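Type II restriction enzyme MspI (Moraxella sp., PDB 1SA3) recognises the double-stranded DNA sequence 5'-CCGG-3' and cleaves it after the first C, leaving fragments with 5'-phosphate ends. Local coordinates at residues E192-E195 against L199-D202; T135-V140 against E146-I151; K68-D73 against P201-R206. All coordinates share one frame; numbering follows the deposited sequence.

Contact 1 of 3, residues E192-E195 against L199-D202; sequences EKSE and LHPD
A water molecule sits between S194 and the 199-202 segment, within hydrogen-bonding distance of three protein oxygens. S194 OG is 2.7 Å from the water oxygen, with the direction of that bond undetermined. H200 O and D202 OD1, each 2.7 Å from the water oxygen, are placed to accept from it, but not all the acceptors around this water can be served at once. No direct polar bond joins the two segments, so the water carries the polar link between 192-195 and 199-202.

S194 turns OG anti to its own nitrogen (chi1 170°), which brings the hydroxyl beside H200 as well as the water. OG lies 3.7 Å from H200 CB and approaches the imidazole obliquely by way of CD2. One ring face is covered by L199 CB, offset toward the rim, while ND1 bonds to T188 O back in helix 179-188. That bond helps fix the rotation of the ring beside the serine.

The D202 carboxylate lies against the backbone of S194 and E195. D202 OD1 stands 3.3 Å from S194 O, a close meeting of two acceptors rather than a bond, and 3.5 Å from E195 CA. The other oxygen, OD2, takes a hydrogen bond from G196 N, a second tie just past the first segment, and a salt bridge from R112 on strand 111-121, which probably keeps the group ionised. E195 CG passes 4.0 Å from D202 OD2; the two acidic side chains cross almost perpendicularly, their carboxylate planes 80° apart and their charged ends separated.

Through the water and the D202 carboxylate, the connection that leaves helix 179-188 is folded back on itself just before it enters strand 203-210: a water-bridged loop leading into the mixed sheet of a PDDEXK-clan nuclease.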
loop_
_atom_site.group_PDB
_atom_site.type_symbol
_atom_site.label_atom_id
_atom_site.label_comp_id
_atom_site.label_asym_id
_atom_site.label_seq_id
_atom_site.Cartn_x
_atom_site.Cartn_y
_atom_site.Cartn_z
ATOM N N GLU E 192 15.327 2.794 -3.775
ATOM C CA GLU E 192 16.017 3.091 -2.526
ATOM C C GLU E 192 15.045 3.740 -1.560
ATOM O O GLU E 192 13.973 4.187 -1.967
ATOM C CB GLU E 192 17.207 4.020 -2.783
ATOM C CG GLU E 192 18.321 3.363 -3.585
ATOM C CD GLU E 192 18.903 2.144 -2.881
ATOM O OE1 GLU E 192 19.385 2.299 -1.740
ATOM O OE2 GLU E 192 18.883 1.036 -3.464
ATOM N N LYS E 193 15.424 3.788 -0.287
ATOM C CA LYS E 193 14.572 4.353 0.750
ATOM C C LYS E 193 14.259 5.825 0.554
ATOM O O LYS E 193 15.093 6.602 0.093
ATOM C CB LYS E 193 15.198 4.134 2.130
ATOM C CG LYS E 193 15.431 2.666 2.464
ATOM C CD LYS E 193 15.846 2.475 3.918
ATOM C CE LYS E 193 16.017 0.996 4.253
ATOM N NZ LYS E 193 16.239 0.768 5.703
ATOM N N SER E 194 13.036 6.196 0.909
ATOM C CA SER E 194 12.563 7.567 0.797
ATOM C C SER E 194 11.821 7.903 2.087
ATOM O O SER E 194 11.278 7.013 2.736
ATOM C CB SER E 194 11.616 7.692 -0.406
ATOM O OG SER E 194 10.956 8.949 -0.432
ATOM N N GLU E 195 11.816 9.175 2.473
ATOM C CA GLU E 195 11.108 9.590 3.686
ATOM C C GLU E 195 10.665 11.034 3.531
ATOM O O GLU E 195 11.460 11.903 3.152
ATOM C CB GLU E 195 11.998 9.467 4.933
ATOM C CG GLU E 195 11.232 9.591 6.257
ATOM C CD GLU E 195 12.132 9.861 7.462
ATOM O OE1 GLU E 195 12.346 11.047 7.805
ATOM O OE2 GLU E 195 12.627 8.883 8.063
ATOM N N LEU E 199 6.100 12.220 -3.351
ATOM C CA LEU E 199 6.001 11.330 -4.508
ATOM C C LEU E 199 6.072 9.840 -4.149
ATOM O O LEU E 199 5.765 8.990 -4.980
ATOM C CB LEU E 199 7.119 11.635 -5.512
ATOM C CG LEU E 199 7.141 13.059 -6.076
ATOM C CD1 LEU E 199 8.375 13.250 -6.945
ATOM C CD2 LEU E 199 5.870 13.303 -6.879
ATOM N N HIS E 200 6.488 9.530 -2.925
ATOM C CA HIS E 200 6.625 8.134 -2.486
ATOM C C HIS E 200 6.015 7.910 -1.102
ATOM O O HIS E 200 6.464 8.499 -0.117
ATOM C CB HIS E 200 8.110 7.754 -2.453
ATOM C CG HIS E 200 8.831 8.067 -3.724
ATOM N ND1 HIS E 200 8.588 7.392 -4.902
ATOM C CD2 HIS E 200 9.732 9.035 -4.023
ATOM C CE1 HIS E 200 9.304 7.934 -5.871
ATOM N NE2 HIS E 200 10.005 8.933 -5.365
ATOM N N PRO E 201 5.000 7.035 -1.003
ATOM C CA PRO E 201 4.349 6.753 0.288
ATOM C C PRO E 201 5.341 6.210 1.314
ATOM O O PRO E 201 6.219 5.412 0.966
ATOM C CB PRO E 201 3.296 5.697 -0.065
ATOM C CG PRO E 201 3.088 5.859 -1.534
ATOM C CD PRO E 201 4.448 6.178 -2.067
ATOM N N ASP E 202 5.189 6.636 2.569
ATOM C CA ASP E 202 6.042 6.192 3.666
ATOM C C ASP E 202 5.367 5.111 4.502
ATOM O O ASP E 202 6.034 4.338 5.196
ATOM C CB ASP E 202 6.396 7.361 4.595
ATOM C CG ASP E 202 7.429 8.291 3.996
ATOM O OD1 ASP E 202 8.089 7.888 3.014
ATOM O OD2 ASP E 202 7.587 9.418 4.513
HETATM O O HOH W 1 8.770 9.510 0.981
#

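Contact 2 of 3, residues T135-V140 against E146-I151; sequences TICTGV and ELKELI
Segments 135-140 and 146-151, on successive helices, come nearest at C137 and K148, whose CA atoms are 7.0 Å apart, and a five-residue loop carries the chain from one to the other. Each segment keeps its own helical hydrogen bonding, as in V140 N to I136 O at 2.8 Å, and what passes between them is entirely side-chain contact.

C137 carries the contact on the first helix. Its CB points toward the second helix, and with chi1 at -71° the sulfur lies anti to the carbonyl carbon, directed at that helix. There SG rests along the aliphatic chain of K148: CG of the lysine is 4.0 Å from C137 SG, and K148 CE is 3.9 Å from the same sulfur. The lysine gets there by a bend. It leaves the backbone extended, then turns at chi3 (-65°), which carries CE back over the cysteine, 3.9 Å from C137 CB. Its methylenes thus wrap the thiol from one side, while one turn further along the helix I151 CD1 completes the approach with a looser apolar contact, 4.4 Å from C137 SG.

The charged end of K148 goes past the cysteine. NZ makes salt bridges to E134, at the start of the first helix, and to D144, in the intervening loop, so one buried lysine ties both helices and their connection together by charge while its stem packs against sulfur. Nearby, I136 meets F182 and W185 of helix 179-188, and L147 meets L171 and L174 of helix 165-175.

The contact is a helix-helix interface of neighbours in sequence, a small apolar seam around one cysteine bordered by a lysine whose two acidic partners lie outside both segments, in the helical part of the enzyme away from its five-stranded sheet.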
loop_
_atom_site.group_PDB
_atom_site.type_symbol
_atom_site.label_atom_id
_atom_site.label_comp_id
_atom_site.label_asym_id
_atom_site.label_seq_id
_atom_site.Cartn_x
_atom_site.Cartn_y
_atom_site.Cartn_z
ATOM N N THR E 135 9.657 -1.386 -17.370
ATOM C CA THR E 135 9.487 -0.354 -16.359
ATOM C C THR E 135 10.043 -0.849 -15.026
ATOM O O THR E 135 10.735 -0.116 -14.316
ATOM C CB THR E 135 8.005 0.001 -16.211
ATOM O OG1 THR E 135 7.492 0.379 -17.493
ATOM C CG2 THR E 135 7.808 1.158 -15.235
ATOM N N ILE E 136 9.736 -2.098 -14.690
ATOM C CA ILE E 136 10.215 -2.700 -13.449
ATOM C C ILE E 136 11.746 -2.781 -13.445
ATOM O O ILE E 136 12.412 -2.346 -12.498
ATOM C CB ILE E 136 9.675 -4.131 -13.289
ATOM C CG1 ILE E 136 8.147 -4.112 -13.294
ATOM C CG2 ILE E 136 10.226 -4.748 -12.018
ATOM C CD1 ILE E 136 7.510 -5.487 -13.401
ATOM N N CYS E 137 12.298 -3.357 -14.508
ATOM C CA CYS E 137 13.739 -3.512 -14.612
ATOM C C CYS E 137 14.446 -2.166 -14.514
ATOM O O CYS E 137 15.478 -2.051 -13.856
ATOM C CB CYS E 137 14.091 -4.235 -15.920
ATOM S SG CYS E 137 13.632 -5.998 -15.885
ATOM N N THR E 138 13.874 -1.145 -15.141
ATOM C CA THR E 138 14.457 0.190 -15.103
ATOM C C THR E 138 14.428 0.751 -13.677
ATOM O O THR E 138 15.421 1.307 -13.200
ATOM C CB THR E 138 13.712 1.125 -16.069
ATOM O OG1 THR E 138 13.967 0.700 -17.413
ATOM C CG2 THR E 138 14.165 2.557 -15.903
ATOM N N GLY E 139 13.304 0.583 -12.987
ATOM C CA GLY E 139 13.214 1.074 -11.624
ATOM C C GLY E 139 14.062 0.301 -10.625
ATOM O O GLY E 139 14.637 0.894 -9.717
ATOM N N VAL E 140 14.165 -1.016 -10.799
ATOM C CA VAL E 140 14.919 -1.871 -9.882
ATOM C C VAL E 140 16.426 -1.951 -10.174
ATOM O O VAL E 140 17.224 -2.244 -9.279
ATOM C CB VAL E 140 14.318 -3.302 -9.865
ATOM C CG1 VAL E 140 15.053 -4.187 -8.858
ATOM C CG2 VAL E 140 12.825 -3.233 -9.500
ATOM N N GLU E 146 19.316 -12.792 -18.747
ATOM C CA GLU E 146 18.477 -13.918 -18.361
ATOM C C GLU E 146 17.398 -13.524 -17.357
ATOM O O GLU E 146 16.258 -13.981 -17.455
ATOM C CB GLU E 146 19.346 -15.037 -17.785
ATOM C CG GLU E 146 18.567 -16.226 -17.252
ATOM C CD GLU E 146 19.467 -17.368 -16.823
ATOM O OE1 GLU E 146 20.426 -17.125 -16.061
ATOM O OE2 GLU E 146 19.213 -18.514 -17.243
ATOM N N LEU E 147 17.754 -12.679 -16.395
ATOM C CA LEU E 147 16.798 -12.244 -15.386
ATOM C C LEU E 147 15.661 -11.489 -16.061
ATOM O O LEU E 147 14.494 -11.825 -15.869
ATOM C CB LEU E 147 17.474 -11.350 -14.342
ATOM C CG LEU E 147 16.560 -10.774 -13.246
ATOM C CD1 LEU E 147 15.675 -11.868 -12.662
ATOM C CD2 LEU E 147 17.417 -10.145 -12.158
ATOM N N LYS E 148 15.989 -10.479 -16.860
ATOM C CA LYS E 148 14.941 -9.719 -17.534
ATOM C C LYS E 148 14.042 -10.617 -18.385
ATOM O O LYS E 148 12.822 -10.471 -18.372
ATOM C CB LYS E 148 15.527 -8.613 -18.418
ATOM C CG LYS E 148 14.463 -7.890 -19.260
ATOM C CD LYS E 148 15.024 -6.748 -20.097
ATOM C CE LYS E 148 15.576 -5.628 -19.221
ATOM N NZ LYS E 148 15.997 -4.448 -20.024
ATOM N N GLU E 149 14.636 -11.547 -19.125
ATOM C CA GLU E 149 13.847 -12.434 -19.974
ATOM C C GLU E 149 12.933 -13.393 -19.217
ATOM O O GLU E 149 11.848 -13.707 -19.701
ATOM C CB GLU E 149 14.755 -13.220 -20.923
ATOM C CG GLU E 149 15.439 -12.345 -21.959
ATOM C CD GLU E 149 14.476 -11.418 -22.685
ATOM O OE1 GLU E 149 13.406 -11.889 -23.122
ATOM O OE2 GLU E 149 14.789 -10.218 -22.833
ATOM N N LEU E 150 13.349 -13.861 -18.044
ATOM C CA LEU E 150 12.502 -14.768 -17.274
ATOM C C LEU E 150 11.310 -13.959 -16.758
ATOM O O LEU E 150 10.171 -14.440 -16.737
ATOM C CB LEU E 150 13.290 -15.393 -16.115
ATOM C CG LEU E 150 14.318 -16.460 -16.532
ATOM C CD1 LEU E 150 15.236 -16.802 -15.363
ATOM C CD2 LEU E 150 13.591 -17.706 -17.020
ATOM N N ILE E 151 11.574 -12.720 -16.356
ATOM C CA ILE E 151 10.490 -11.866 -15.895
ATOM C C ILE E 151 9.560 -11.608 -17.083
ATOM O O ILE E 151 8.335 -11.669 -16.948
ATOM C CB ILE E 151 11.009 -10.521 -15.342
ATOM C CG1 ILE E 151 11.861 -10.776 -14.095
ATOM C CG2 ILE E 151 9.820 -9.605 -15.005
ATOM C CD1 ILE E 151 12.577 -9.538 -13.552
#

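Contact 3 of 3, residues K68-D73 against P201-R206; sequences KALNLD and PDLLIR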
loop_
_atom_site.group_PDB
_atom_site.type_symbol
_atom_site.label_atom_id
_atom_site.label_comp_id
_atom_site.label_asym_id
_atom_site.label_seq_id
_atom_site.Cartn_x
_atom_site.Cartn_y
_atom_site.Cartn_z
ATOM N N LYS E 68 2.705 4.496 15.810
ATOM C CA LYS E 68 3.682 3.463 16.121
ATOM C C LYS E 68 4.555 3.145 14.908
ATOM O O LYS E 68 5.772 2.977 15.033
ATOM C CB LYS E 68 2.965 2.206 16.616
ATOM C CG LYS E 68 3.870 1.036 16.956
ATOM C CD LYS E 68 3.031 -0.151 17.396
ATOM C CE LYS E 68 3.849 -1.426 17.521
ATOM N NZ LYS E 68 2.983 -2.555 17.971
ATOM N N ALA E 69 3.943 3.075 13.732
ATOM C CA ALA E 69 4.698 2.784 12.516
ATOM C C ALA E 69 5.698 3.899 12.231
ATOM O O ALA E 69 6.670 3.697 11.511
ATOM C CB ALA E 69 3.747 2.626 11.332
ATOM N N LEU E 70 5.446 5.076 12.800
ATOM C CA LEU E 70 6.312 6.235 12.614
ATOM C C LEU E 70 7.215 6.489 13.811
ATOM O O LEU E 70 8.023 7.421 13.792
ATOM C CB LEU E 70 5.469 7.492 12.376
ATOM C CG LEU E 70 4.641 7.576 11.092
ATOM C CD1 LEU E 70 3.697 8.783 11.169
ATOM C CD2 LEU E 70 5.567 7.704 9.890
ATOM N N ASN E 71 7.072 5.673 14.852
ATOM C CA ASN E 71 7.864 5.838 16.066
ATOM C C ASN E 71 7.705 7.260 16.605
ATOM O O ASN E 71 8.687 7.903 16.973
ATOM C CB ASN E 71 9.346 5.556 15.789
ATOM C CG ASN E 71 9.598 4.115 15.395
ATOM O OD1 ASN E 71 9.229 3.194 16.121
ATOM N ND2 ASN E 71 10.229 3.912 14.241
ATOM N N LEU E 72 6.466 7.745 16.643
ATOM C CA LEU E 72 6.166 9.086 17.127
ATOM C C LEU E 72 5.293 9.003 18.368
ATOM O O LEU E 72 4.361 8.200 18.424
ATOM C CB LEU E 72 5.395 9.895 16.080
ATOM C CG LEU E 72 6.093 10.489 14.861
ATOM C CD1 LEU E 72 5.110 10.508 13.713
ATOM C CD2 LEU E 72 6.585 11.907 15.164
ATOM N N ASP E 73 5.580 9.849 19.351
ATOM C CA ASP E 73 4.791 9.881 20.574
ATOM C C ASP E 73 3.752 10.989 20.465
ATOM O O ASP E 73 4.068 12.118 20.092
ATOM C CB ASP E 73 5.698 10.126 21.779
ATOM C CG ASP E 73 6.688 8.998 21.994
ATOM O OD1 ASP E 73 6.241 7.853 22.241
ATOM O OD2 ASP E 73 7.907 9.257 21.908
ATOM N N PRO E 201 5.000 7.035 -1.003
ATOM C CA PRO E 201 4.349 6.753 0.288
ATOM C C PRO E 201 5.341 6.210 1.314
ATOM O O PRO E 201 6.219 5.412 0.966
ATOM C CB PRO E 201 3.296 5.697 -0.065
ATOM C CG PRO E 201 3.088 5.859 -1.534
ATOM C CD PRO E 201 4.448 6.178 -2.067
ATOM N N ASP E 202 5.189 6.636 2.569
ATOM C CA ASP E 202 6.042 6.192 3.666
ATOM C C ASP E 202 5.367 5.111 4.502
ATOM O O ASP E 202 6.034 4.338 5.196
ATOM C CB ASP E 202 6.396 7.361 4.595
ATOM C CG ASP E 202 7.429 8.291 3.996
ATOM O OD1 ASP E 202 8.089 7.888 3.014
ATOM O OD2 ASP E 202 7.587 9.418 4.513
ATOM N N LEU E 203 4.039 5.073 4.443
ATOM C CA LEU E 203 3.265 4.099 5.196
ATOM C C LEU E 203 2.228 3.450 4.296
ATOM O O LEU E 203 1.641 4.108 3.443
ATOM C CB LEU E 203 2.525 4.773 6.358
ATOM C CG LEU E 203 3.295 5.410 7.513
ATOM C CD1 LEU E 203 2.285 5.993 8.505
ATOM C CD2 LEU E 203 4.169 4.369 8.199
ATOM N N LEU E 204 2.009 2.156 4.493
ATOM C CA LEU E 204 1.014 1.420 3.725
ATOM C C LEU E 204 -0.079 1.051 4.729
ATOM O O LEU E 204 0.154 0.284 5.678
ATOM C CB LEU E 204 1.625 0.153 3.120
ATOM C CG LEU E 204 2.927 0.368 2.338
ATOM C CD1 LEU E 204 3.430 -0.969 1.801
ATOM C CD2 LEU E 204 2.686 1.369 1.185
ATOM N N ILE E 205 -1.255 1.626 4.524
ATOM C CA ILE E 205 -2.404 1.406 5.392
ATOM C C ILE E 205 -3.350 0.447 4.690
ATOM O O ILE E 205 -3.772 0.699 3.570
ATOM C CB ILE E 205 -3.140 2.745 5.669
ATOM C CG1 ILE E 205 -2.184 3.719 6.360
ATOM C CG2 ILE E 205 -4.384 2.512 6.527
ATOM C CD1 ILE E 205 -2.791 5.091 6.647
ATOM N N ARG E 206 -3.666 -0.660 5.352
ATOM C CA ARG E 206 -4.555 -1.663 4.783
ATOM C C ARG E 206 -5.740 -1.958 5.695
ATOM O O ARG E 206 -5.579 -2.555 6.761
ATOM C CB ARG E 206 -3.793 -2.967 4.529
ATOM C CG ARG E 206 -2.612 -2.844 3.580
ATOM C CD ARG E 206 -3.053 -2.480 2.173
ATOM N NE ARG E 206 -1.921 -2.439 1.252
ATOM C CZ ARG E 206 -1.180 -3.495 0.930
ATOM N NH1 ARG E 206 -1.452 -4.685 1.452
ATOM N NH2 ARG E 206 -0.162 -3.363 0.093
#
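Apolar contact accounts for the whole meeting, and L203 supplies one side of it. Its two methyl groups divide the work: CD2 lies 3.6 Å from A69 CB, while CD1 is 3.8 Å from L70 CG. The branched ends of L70 and L203 touch again, L70 CD2 being 4.0 Å from L203 CD2. In L203, CG stands anti to the carbonyl carbon (chi1 -65°), which brings both methyls to the helix end, and the two leucines pass at a slant.

Backbone bonding shapes the other side. The helix that begins at residue 57 ends in a Schellman motif, in which N71 has positive phi (55°) and two hydrogen bonds run back into the last turn. A69 and L70, just before this turn, both meet L203. A69 O in turn accepts from the N221 side chain, on the edge strand 213-221.

Around them, V114 touches both leucines and I219 touches A69, while L204 faces the other way, toward helix 222-234. This is the C-terminal end of a helix laid on one face of the mixed sheet, the α/β core of the PDDEXK fold.

In the fold
Contacts 1 and 3 share P201 and D202, with centres 12 Å apart: contact 1 lies within the loop before strand 203-210 and contact 3 packs the start of that strand against a helix end. Contact 2 lies farther off, its centre 21 Å from contact 1 and 30 Å from contact 3, among helices inside the loop that contact 3 closes. All its touching residues are buried, yet its centre is 22 Å from that of the chain; the other two, partly buried, lie 12 and 11 Å from it. Chemistry follows place: a water and a carboxylate in the loop, leucine and alanine methyls on the sheet, a cysteine against a lysine stem between helices.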